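Local coordinates for protein split-Soret cytochrome c (Desulfovibrio desulfuricans, PDB 1H21) that may take part in sulfate reduction as a dimeric electron-transfer protein with two haems c and probably one [2Fe-2S] cluster per subunit, at residues E184-N187 with T188-Q192; H22-P26 with K27-Q31; D128-Q131 with G132-D136; N158-E161 with A162-Q166. All coordinates share one frame; numbering follows the deposited sequence.

From the N terminus, interaction 2 comes first, where a loop enters helix 26-38. Interaction 3 follows in the loop between helices 102-118 and 147-158, and interaction 4 in the short connection from helix 147-158 into helix 165-192. Interaction 1 lies in the last turns of that same helix. Each closes before the next opens, so none nest or cross. Folding brings them together in pairs: a Lys23-Asp191 salt bridge and a probable Leu24-Asn187 hydrogen bond join interaction 2 to interaction 1, whereas Val133 of interaction 3 packs on Lys165 of interaction 4. Helix 165-192 spans the two pairs, with the centres of interactions 1 and 4 about 36 Å apart.

Interaction 1. Residues E184-N187 with T188-Q192; sequences EIIN and TKIDQ
Ile186 and Ile190, one helical turn apart, meet at an oblique angle, CG2 of Ile186 lying 4.1 Å from CD1 of Ile190. The torsions explain which branches meet: CG2 of Ile186 stands anti to its backbone N, while Ile190 carries CG1 anti to its carbonyl carbon (chi1 -64°). This sends CG1 of Ile190 back along the helix to 3.4 Å from Ile186 O.

Thr188 folds back in a similar way, and its hydroxyl OG1 donates to Glu184 O at 2.9 Å. The same oxygen takes the main-chain bond from Thr188 N, also 2.9 Å and nearly straight at 170°. The two donors approach from opposite faces of the carbonyl plane, so one oxygen is gripped twice by a single residue. Lys189 N to Ile185 O, at 2.8 Å, continues the helical pattern.

The polar ends find partners beyond this stretch: Lys189 pairs with Glu104 and meets Trp100 in a cation-pi contact, Asp191 bridges to Lys23, and Asn187 accepts from Leu24 N. Near its C-terminal end, helix 165-192 thus packs through Ile185 on helix 102-118, through Ile186 on helix 87-99, and through Glu184 and Asn187 on Pro26 of helix 26-38.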
loop_
_atom_site.group_PDB
_atom_site.type_symbol
_atom_site.label_atom_id
_atom_site.label_comp_id
_atom_site.label_asym_id
_atom_site.label_seq_id
_atom_site.Cartn_x
_atom_site.Cartn_y
_atom_site.Cartn_z
ATOM N N GLU A 184 -20.219 3.890 1.474
ATOM C CA GLU A 184 -21.068 4.773 0.680
ATOM C C GLU A 184 -20.718 4.735 -0.795
ATOM O O GLU A 184 -21.594 4.740 -1.654
ATOM C CB GLU A 184 -20.970 6.198 1.173
ATOM C CG GLU A 184 -21.452 6.387 2.592
ATOM C CD GLU A 184 -21.648 7.849 2.926
ATOM O OE1 GLU A 184 -20.949 8.703 2.328
ATOM O OE2 GLU A 184 -22.519 8.152 3.768
ATOM N N ILE A 185 -19.432 4.699 -1.091
ATOM C CA ILE A 185 -18.968 4.644 -2.468
ATOM C C ILE A 185 -19.421 3.330 -3.120
ATOM O O ILE A 185 -19.870 3.319 -4.277
ATOM C CB ILE A 185 -17.422 4.746 -2.518
ATOM C CG1 ILE A 185 -16.984 6.115 -2.012
ATOM C CG2 ILE A 185 -16.916 4.542 -3.940
ATOM C CD1 ILE A 185 -15.497 6.229 -1.775
ATOM N N ILE A 186 -19.296 2.225 -2.392
ATOM C CA ILE A 186 -19.705 0.943 -2.954
ATOM C C ILE A 186 -21.190 1.023 -3.308
ATOM O O ILE A 186 -21.578 0.728 -4.443
ATOM C CB ILE A 186 -19.441 -0.237 -1.989
ATOM C CG1 ILE A 186 -17.938 -0.579 -1.982
ATOM C CG2 ILE A 186 -20.289 -1.460 -2.388
ATOM C CD1 ILE A 186 -17.508 -1.464 -0.807
ATOM N N ASN A 187 -22.001 1.484 -2.355
ATOM C CA ASN A 187 -23.442 1.623 -2.558
ATOM C C ASN A 187 -23.713 2.446 -3.805
ATOM O O ASN A 187 -24.416 1.997 -4.718
ATOM C CB ASN A 187 -24.096 2.306 -1.359
ATOM C CG ASN A 187 -24.212 1.394 -0.164
ATOM O OD1 ASN A 187 -24.102 0.166 -0.275
ATOM N ND2 ASN A 187 -24.457 1.989 1.000
ATOM N N THR A 188 -23.108 3.625 -3.874
ATOM C CA THR A 188 -23.306 4.483 -5.026
ATOM C C THR A 188 -22.881 3.799 -6.331
ATOM O O THR A 188 -23.531 3.974 -7.359
ATOM C CB THR A 188 -22.605 5.844 -4.795
ATOM O OG1 THR A 188 -23.085 6.390 -3.561
ATOM C CG2 THR A 188 -22.888 6.842 -5.920
ATOM N N LYS A 189 -21.832 2.984 -6.286
ATOM C CA LYS A 189 -21.366 2.276 -7.493
ATOM C C LYS A 189 -22.423 1.256 -7.962
ATOM O O LYS A 189 -22.743 1.149 -9.157
ATOM C CB LYS A 189 -20.028 1.556 -7.216
ATOM C CG LYS A 189 -19.523 0.645 -8.340
ATOM C CD LYS A 189 -19.346 1.417 -9.640
ATOM C CE LYS A 189 -18.734 0.539 -10.706
ATOM N NZ LYS A 189 -18.518 1.253 -11.982
ATOM N N ILE A 190 -22.944 0.499 -7.008
ATOM C CA ILE A 190 -23.956 -0.488 -7.308
ATOM C C ILE A 190 -25.152 0.204 -7.970
ATOM O O ILE A 190 -25.723 -0.341 -8.927
ATOM C CB ILE A 190 -24.422 -1.241 -6.032
ATOM C CG1 ILE A 190 -23.268 -2.057 -5.421
ATOM C CG2 ILE A 190 -25.560 -2.168 -6.373
ATOM C CD1 ILE A 190 -23.653 -2.920 -4.192
ATOM N N ASP A 191 -25.516 1.398 -7.474
ATOM C CA ASP A 191 -26.644 2.177 -8.020
ATOM C C ASP A 191 -26.395 2.786 -9.382
ATOM O O ASP A 191 -27.165 2.567 -10.322
ATOM C CB ASP A 191 -27.061 3.301 -7.072
ATOM C CG ASP A 191 -27.759 2.793 -5.816
ATOM O OD1 ASP A 191 -28.324 1.661 -5.830
ATOM O OD2 ASP A 191 -27.732 3.526 -4.792
ATOM N N GLN A 192 -25.311 3.540 -9.505
ATOM C CA GLN A 192 -24.993 4.195 -10.767
ATOM C C GLN A 192 -24.315 3.342 -11.842
ATOM O O GLN A 192 -23.970 3.863 -12.903
ATOM C CB GLN A 192 -24.193 5.465 -10.518
ATOM C CG GLN A 192 -24.903 6.469 -9.638
ATOM C CD GLN A 192 -24.029 7.665 -9.265
ATOM O OE1 GLN A 192 -22.818 7.724 -9.579
ATOM N NE2 GLN A 192 -24.638 8.629 -8.573
#

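Interaction 2. Residues H22-P26 with K27-Q31; sequences HKLDP and KECAQ
Asp25 O accepts from Cys29 N at 2.8 Å, with an N-H...O angle of 163°. The next bond of the series, Ala30 N to Pro26 O, has the same length and is similarly straight, so regular helical bonding is established from the first turn. Cys29 turns back over this turn: its SG lies anti to its own carbonyl carbon and comes 4.0 Å from CB of Leu24. That apolar touch brings the residue just before the cap against the first turn.

The side chain of Asp25 bends forward instead, its CG anti to the backbone N (chi1 178°), and reaches over the start of the helix. OD1 takes a weak bond from Lys27 N at 3.3 Å, while OD2 rests 3.5 Å from CB of Glu28. The bond from Lys27 N, weak as it is, marks Asp25 as the N-cap of helix 26-38, with Pro26 following as the first helical residue. A negative carboxylate here would be expected to interact favourably with the helix dipole.

Asp25 crosses the side chains of both Lys27 and Glu28 at about a right angle. The ammonium group of Lys27 does not close a salt bridge, since NZ stays 5.1 Å from Asp25 OD1. The two carboxylates, their planes 48° apart, also remain separate, with Asp25 OD2 and Glu28 OE1 4.7 Å from one another. Glu28 extends beyond CG, is paired with Lys59 of helix 44-60 and packs on Arg9 of the second subunit. Leu24 touches Met56 of helix 44-60, whereas Pro26 and Lys27 lie against Phe180 of helix 165-192.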
loop_
_atom_site.group_PDB
_atom_site.type_symbol
_atom_site.label_atom_id
_atom_site.label_comp_id
_atom_site.label_asym_id
_atom_site.label_seq_id
_atom_site.Cartn_x
_atom_site.Cartn_y
_atom_site.Cartn_z
ATOM N N HIS A 22 -22.935 -6.406 -2.876
ATOM C CA HIS A 22 -24.162 -6.316 -2.098
ATOM C C HIS A 22 -24.117 -4.954 -1.427
ATOM O O HIS A 22 -23.050 -4.529 -1.019
ATOM C CB HIS A 22 -24.190 -7.387 -0.999
ATOM C CG HIS A 22 -24.244 -8.795 -1.505
ATOM N ND1 HIS A 22 -25.412 -9.394 -1.935
ATOM C CD2 HIS A 22 -23.283 -9.741 -1.613
ATOM C CE1 HIS A 22 -25.165 -10.641 -2.286
ATOM N NE2 HIS A 22 -23.878 -10.878 -2.098
ATOM N N LYS A 23 -25.230 -4.226 -1.396
ATOM C CA LYS A 23 -25.253 -2.934 -0.703
ATOM C C LYS A 23 -24.876 -3.136 0.773
ATOM O O LYS A 23 -25.130 -4.206 1.360
ATOM C CB LYS A 23 -26.634 -2.273 -0.794
ATOM C CG LYS A 23 -26.880 -1.569 -2.103
ATOM C CD LYS A 23 -27.783 -0.388 -1.905
ATOM C CE LYS A 23 -27.768 0.458 -3.158
ATOM N NZ LYS A 23 -28.596 1.672 -2.972
ATOM N N LEU A 24 -24.309 -2.105 1.387
ATOM C CA LEU A 24 -23.888 -2.216 2.772
ATOM C C LEU A 24 -24.532 -1.153 3.651
ATOM O O LEU A 24 -25.114 -0.194 3.155
ATOM C CB LEU A 24 -22.362 -2.041 2.843
ATOM C CG LEU A 24 -21.456 -2.892 1.942
ATOM C CD1 LEU A 24 -20.261 -2.065 1.438
ATOM C CD2 LEU A 24 -21.017 -4.170 2.671
ATOM N N ASP A 25 -24.402 -1.320 4.962
ATOM C CA ASP A 25 -24.911 -0.345 5.896
ATOM C C ASP A 25 -23.672 0.385 6.381
ATOM O O ASP A 25 -22.916 -0.157 7.209
ATOM C CB ASP A 25 -25.572 -1.022 7.101
ATOM C CG ASP A 25 -26.076 -0.016 8.151
ATOM O OD1 ASP A 25 -25.933 1.221 7.975
ATOM O OD2 ASP A 25 -26.621 -0.471 9.175
ATOM N N PRO A 26 -23.410 1.599 5.845
ATOM C CA PRO A 26 -22.240 2.388 6.248
ATOM C C PRO A 26 -22.038 2.472 7.784
ATOM O O PRO A 26 -20.916 2.243 8.279
ATOM C CB PRO A 26 -22.538 3.749 5.622
ATOM C CG PRO A 26 -23.187 3.380 4.351
ATOM C CD PRO A 26 -24.168 2.311 4.796
ATOM N N LYS A 27 -23.116 2.752 8.530
ATOM C CA LYS A 27 -23.040 2.854 9.993
ATOM C C LYS A 27 -22.540 1.534 10.583
ATOM O O LYS A 27 -21.687 1.519 11.495
ATOM C CB LYS A 27 -24.415 3.177 10.609
ATOM C CG LYS A 27 -25.219 4.305 9.937
ATOM C CD LYS A 27 -24.538 5.692 9.940
ATOM C CE LYS A 27 -25.274 6.689 9.009
ATOM N NZ LYS A 27 -25.324 6.252 7.557
ATOM N N GLU A 28 -23.091 0.428 10.084
ATOM C CA GLU A 28 -22.690 -0.891 10.557
ATOM C C GLU A 28 -21.193 -1.083 10.235
ATOM O O GLU A 28 -20.397 -1.523 11.082
ATOM C CB GLU A 28 -23.525 -1.997 9.889
ATOM C CG GLU A 28 -23.260 -3.387 10.501
ATOM C CD GLU A 28 -23.856 -4.566 9.712
ATOM O OE1 GLU A 28 -24.237 -4.420 8.513
ATOM O OE2 GLU A 28 -23.909 -5.675 10.307
ATOM N N CYS A 29 -20.811 -0.699 9.021
ATOM C CA CYS A 29 -19.433 -0.814 8.577
ATOM C C CYS A 29 -18.440 -0.031 9.419
ATOM O O CYS A 29 -17.414 -0.578 9.835
ATOM C CB CYS A 29 -19.328 -0.399 7.126
ATOM S SG CYS A 29 -19.991 -1.675 6.105
ATOM N N ALA A 30 -18.742 1.236 9.671
ATOM C CA ALA A 30 -17.863 2.085 10.462
ATOM C C ALA A 30 -17.580 1.394 11.796
ATOM O O ALA A 30 -16.428 1.244 12.251
ATOM C CB ALA A 30 -18.547 3.448 10.692
ATOM N N GLN A 31 -18.658 0.863 12.349
ATOM C CA GLN A 31 -18.661 0.179 13.627
ATOM C C GLN A 31 -17.792 -1.077 13.676
ATOM O O GLN A 31 -16.900 -1.208 14.526
ATOM C CB GLN A 31 -20.098 -0.167 13.931
ATOM C CG GLN A 31 -20.267 -0.980 15.147
ATOM C CD GLN A 31 -20.450 -0.151 16.365
ATOM O OE1 GLN A 31 -20.854 1.017 16.312
ATOM N NE2 GLN A 31 -20.199 -0.762 17.491
#

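Interaction 3. Residues D128-Q131 with G132-D136; sequences DAAQ and GVKGD
The carboxylate of Asp128 meets the aliphatic part of Lys134 through one oxygen: OD1 lies 3.1 Å from CD and 3.6 Å from CG of Lys134, while the carboxylate carbon CG is 4.0 Å from that CD. The two side chains cross at about a right angle. A bend at chi3 (-71°) turns the end of the lysine away from this meeting point, leaving NZ of Lys134 4.8 Å from OD1 of Asp128. The opposite charges may attract each other at that distance, but they do not form a closed salt bridge.

Beside this pair, the methyl of Ala130 points toward the returning chain. Its CB is 3.7 Å from CG of Lys134 and equally far from O of Val133, so that Lys134 CG is bordered by both Ala130 and Asp128. The chain folds back around Gln131 and Gly132, bringing the CA atoms of Ala130 and Lys134 to 5.2 Å. This is an irregular turn within the long loop joining helices 102-118 and 147-158, and no hydrogen bond spans its two halves.

The main chain bonds to neighbouring helices. Glu169 of helix 165-192 accepts from Val133 N and weakly from Gly132 N, while Tyr34 of helix 26-38 bonds Gln131 N. Weak bonds from Arg173 reach the carbonyls of Val133 and Gly135. Gly132 lies about 11 Å from the side chain of Cys171, a probable ligand of the iron-sulfur cluster.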
loop_
_atom_site.group_PDB
_atom_site.type_symbol
_atom_site.label_atom_id
_atom_site.label_comp_id
_atom_site.label_asym_id
_atom_site.label_seq_id
_atom_site.Cartn_x
_atom_site.Cartn_y
_atom_site.Cartn_z
ATOM N N ASP A 128 -18.519 4.915 24.514
ATOM C CA ASP A 128 -17.839 4.148 25.543
ATOM C C ASP A 128 -17.387 2.772 25.065
ATOM O O ASP A 128 -16.836 1.985 25.839
ATOM C CB ASP A 128 -18.725 4.052 26.780
ATOM C CG ASP A 128 -18.995 5.420 27.404
ATOM O OD1 ASP A 128 -18.060 5.994 27.998
ATOM O OD2 ASP A 128 -20.128 5.933 27.269
ATOM N N ALA A 129 -17.625 2.480 23.789
ATOM C CA ALA A 129 -17.184 1.208 23.216
ATOM C C ALA A 129 -15.698 1.409 22.904
ATOM O O ALA A 129 -15.049 0.538 22.304
ATOM C CB ALA A 129 -17.970 0.888 21.936
ATOM N N ALA A 130 -15.185 2.583 23.293
ATOM C CA ALA A 130 -13.796 2.960 23.075
ATOM C C ALA A 130 -12.884 1.943 23.720
ATOM O O ALA A 130 -12.979 1.692 24.926
ATOM C CB ALA A 130 -13.531 4.331 23.654
ATOM N N GLN A 131 -12.005 1.347 22.920
ATOM C CA GLN A 131 -11.075 0.358 23.446
ATOM C C GLN A 131 -9.701 0.921 23.772
ATOM O O GLN A 131 -8.893 0.229 24.402
ATOM C CB GLN A 131 -10.964 -0.833 22.502
ATOM C CG GLN A 131 -12.285 -1.561 22.296
ATOM C CD GLN A 131 -12.104 -2.851 21.548
ATOM O OE1 GLN A 131 -12.830 -3.117 20.573
ATOM N NE2 GLN A 131 -11.123 -3.679 21.993
ATOM N N GLY A 132 -9.421 2.142 23.311
ATOM C CA GLY A 132 -8.141 2.777 23.589
ATOM C C GLY A 132 -8.302 3.826 24.666
ATOM O O GLY A 132 -7.879 3.611 25.801
ATOM N N VAL A 133 -8.829 4.985 24.286
ATOM C CA VAL A 133 -9.102 6.074 25.219
ATOM C C VAL A 133 -10.494 6.636 24.900
ATOM O O VAL A 133 -10.842 6.860 23.727
ATOM C CB VAL A 133 -8.057 7.208 25.148
ATOM C CG1 VAL A 133 -6.673 6.672 25.366
ATOM C CG2 VAL A 133 -8.174 7.992 23.832
ATOM N N LYS A 134 -11.306 6.790 25.940
ATOM C CA LYS A 134 -12.656 7.300 25.785
ATOM C C LYS A 134 -12.546 8.803 25.644
ATOM O O LYS A 134 -11.594 9.398 26.171
ATOM C CB LYS A 134 -13.480 6.945 27.023
ATOM C CG LYS A 134 -14.625 5.956 26.765
ATOM C CD LYS A 134 -15.053 5.287 28.076
ATOM C CE LYS A 134 -14.006 4.303 28.587
ATOM N NZ LYS A 134 -14.175 4.084 30.072
ATOM N N GLY A 135 -13.446 9.410 24.870
ATOM C CA GLY A 135 -13.383 10.854 24.768
ATOM C C GLY A 135 -13.497 11.577 23.451
ATOM O O GLY A 135 -14.257 11.173 22.553
ATOM N N ASP A 136 -12.730 12.661 23.368
ATOM C CA ASP A 136 -12.688 13.540 22.209
ATOM C C ASP A 136 -11.287 13.564 21.667
ATOM O O ASP A 136 -10.329 13.435 22.432
ATOM C CB ASP A 136 -13.038 14.966 22.627
ATOM C CG ASP A 136 -14.479 15.317 22.347
ATOM O OD1 ASP A 136 -15.359 14.825 23.086
ATOM O OD2 ASP A 136 -14.734 16.072 21.381
#

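Interaction 4. Residues N158-E161 with A162-Q166; sequences NKIE and ATSKQ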
loop_
_atom_site.group_PDB
_atom_site.type_symbol
_atom_site.label_atom_id
_atom_site.label_comp_id
_atom_site.label_asym_id
_atom_site.label_seq_id
_atom_site.Cartn_x
_atom_site.Cartn_y
_atom_site.Cartn_z
ATOM N N ASN A 158 -0.346 18.375 17.424
ATOM C CA ASN A 158 -1.076 18.224 18.689
ATOM C C ASN A 158 -0.232 17.871 19.921
ATOM O O ASN A 158 -0.782 17.635 20.997
ATOM C CB ASN A 158 -2.195 17.191 18.526
ATOM C CG ASN A 158 -3.264 17.648 17.546
ATOM O OD1 ASN A 158 -4.095 18.513 17.877
ATOM N ND2 ASN A 158 -3.246 17.093 16.329
ATOM N N LYS A 159 1.093 17.838 19.753
ATOM C CA LYS A 159 2.043 17.498 20.824
ATOM C C LYS A 159 1.728 16.189 21.559
ATOM O O LYS A 159 1.904 16.071 22.785
ATOM C CB LYS A 159 2.217 18.664 21.806
ATOM C CG LYS A 159 3.386 19.592 21.443
ATOM C CD LYS A 159 3.189 20.209 20.069
ATOM C CE LYS A 159 4.487 20.776 19.485
ATOM N NZ LYS A 159 4.273 21.406 18.135
ATOM N N ILE A 160 1.267 15.210 20.779
ATOM C CA ILE A 160 0.927 13.874 21.266
ATOM C C ILE A 160 2.001 12.938 20.719
ATOM O O ILE A 160 2.508 13.143 19.611
ATOM C CB ILE A 160 -0.451 13.403 20.726
ATOM C CG1 ILE A 160 -1.551 14.319 21.238
ATOM C CG2 ILE A 160 -0.746 11.972 21.162
ATOM C CD1 ILE A 160 -2.800 14.242 20.424
ATOM N N GLU A 161 2.374 11.934 21.503
ATOM C CA GLU A 161 3.378 10.975 21.061
ATOM C C GLU A 161 2.747 9.918 20.159
ATOM O O GLU A 161 1.632 9.446 20.428
ATOM C CB GLU A 161 4.057 10.302 22.264
ATOM C CG GLU A 161 5.206 11.093 22.888
ATOM C CD GLU A 161 5.997 10.263 23.906
ATOM O OE1 GLU A 161 6.643 9.265 23.511
ATOM O OE2 GLU A 161 5.974 10.606 25.111
ATOM N N ALA A 162 3.478 9.509 19.123
ATOM C CA ALA A 162 3.003 8.499 18.170
ATOM C C ALA A 162 2.854 7.112 18.829
ATOM O O ALA A 162 2.420 6.128 18.208
ATOM C CB ALA A 162 3.948 8.438 16.984
ATOM N N THR A 163 3.194 7.072 20.109
ATOM C CA THR A 163 3.157 5.892 20.961
ATOM C C THR A 163 1.925 5.961 21.888
ATOM O O THR A 163 1.516 4.956 22.469
ATOM C CB THR A 163 4.490 5.893 21.806
ATOM O OG1 THR A 163 5.197 4.667 21.606
ATOM C CG2 THR A 163 4.242 6.179 23.323
ATOM N N SER A 164 1.373 7.164 22.043
ATOM C CA SER A 164 0.232 7.419 22.920
ATOM C C SER A 164 -0.974 6.566 22.604
ATOM O O SER A 164 -1.175 6.162 21.450
ATOM C CB SER A 164 -0.169 8.899 22.827
ATOM O OG SER A 164 -1.149 9.237 23.793
ATOM N N LYS A 165 -1.801 6.340 23.628
ATOM C CA LYS A 165 -3.034 5.560 23.465
ATOM C C LYS A 165 -3.980 6.343 22.573
ATOM O O LYS A 165 -4.858 5.783 21.913
ATOM C CB LYS A 165 -3.698 5.303 24.812
ATOM C CG LYS A 165 -3.085 4.153 25.573
ATOM C CD LYS A 165 -4.143 3.444 26.408
ATOM C CE LYS A 165 -3.563 2.227 27.114
ATOM N NZ LYS A 165 -4.636 1.345 27.654
ATOM N N GLN A 166 -3.782 7.653 22.557
ATOM C CA GLN A 166 -4.590 8.541 21.750
ATOM C C GLN A 166 -4.414 8.330 20.274
ATOM O O GLN A 166 -5.389 8.280 19.546
ATOM C CB GLN A 166 -4.262 9.997 22.072
ATOM C CG GLN A 166 -4.901 10.566 23.314
ATOM C CD GLN A 166 -4.022 11.604 23.910
ATOM O OE1 GLN A 166 -2.963 11.277 24.460
ATOM N NE2 GLN A 166 -4.389 12.869 23.746
#
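Residues Glu161 to Ser164 form a type I beta turn, closed by Ser164 N donating to Glu161 O at 2.8 Å (N-H...O 153°), with the donor well above the carbonyl plane. Just before this turn, Ile160 points its side chain across to the start of the following helix. Its CG2 rests 3.5 Å from CB of Ser164, while CD1 reaches 3.9 Å from NE2 of Gln166. The side chains of Ile160 and Gln166 cross at about a right angle, with NE2 against the CG1-CD1 branch and OE1 4.0 Å from CG2 of Ile160.

Ser164 has OG anti to its backbone N (chi1 -172°). It donates to Gln166 OE1 at 2.8 Å and accepts a weak bond from Gln166 N at 3.3 Å. The glutamine is therefore tied to the serine through both its amide oxygen and its main chain, which would help to hold its side chain beside Ile160.

Glu161 and Thr163 run side by side in the same direction, OE1 of Glu161 lying 3.9 Å from CG2 of Thr163. The carboxylate finds its polar partners in the second subunit, where Asn221 ND2 and Gly217 N both bond to OE1; Lys224 of that subunit also bonds Ala162 O.

This short loop between two helices is capped at both ends, by a Schellman motif at Lys159 and by Ser164, the N-cap of helix 165-192. The bonds of Glu161 and Ala162 place it at the dimer interface, with the side chain of Ala162 about 9 Å from a bound haem c and from that of His148, an axial haem ligand.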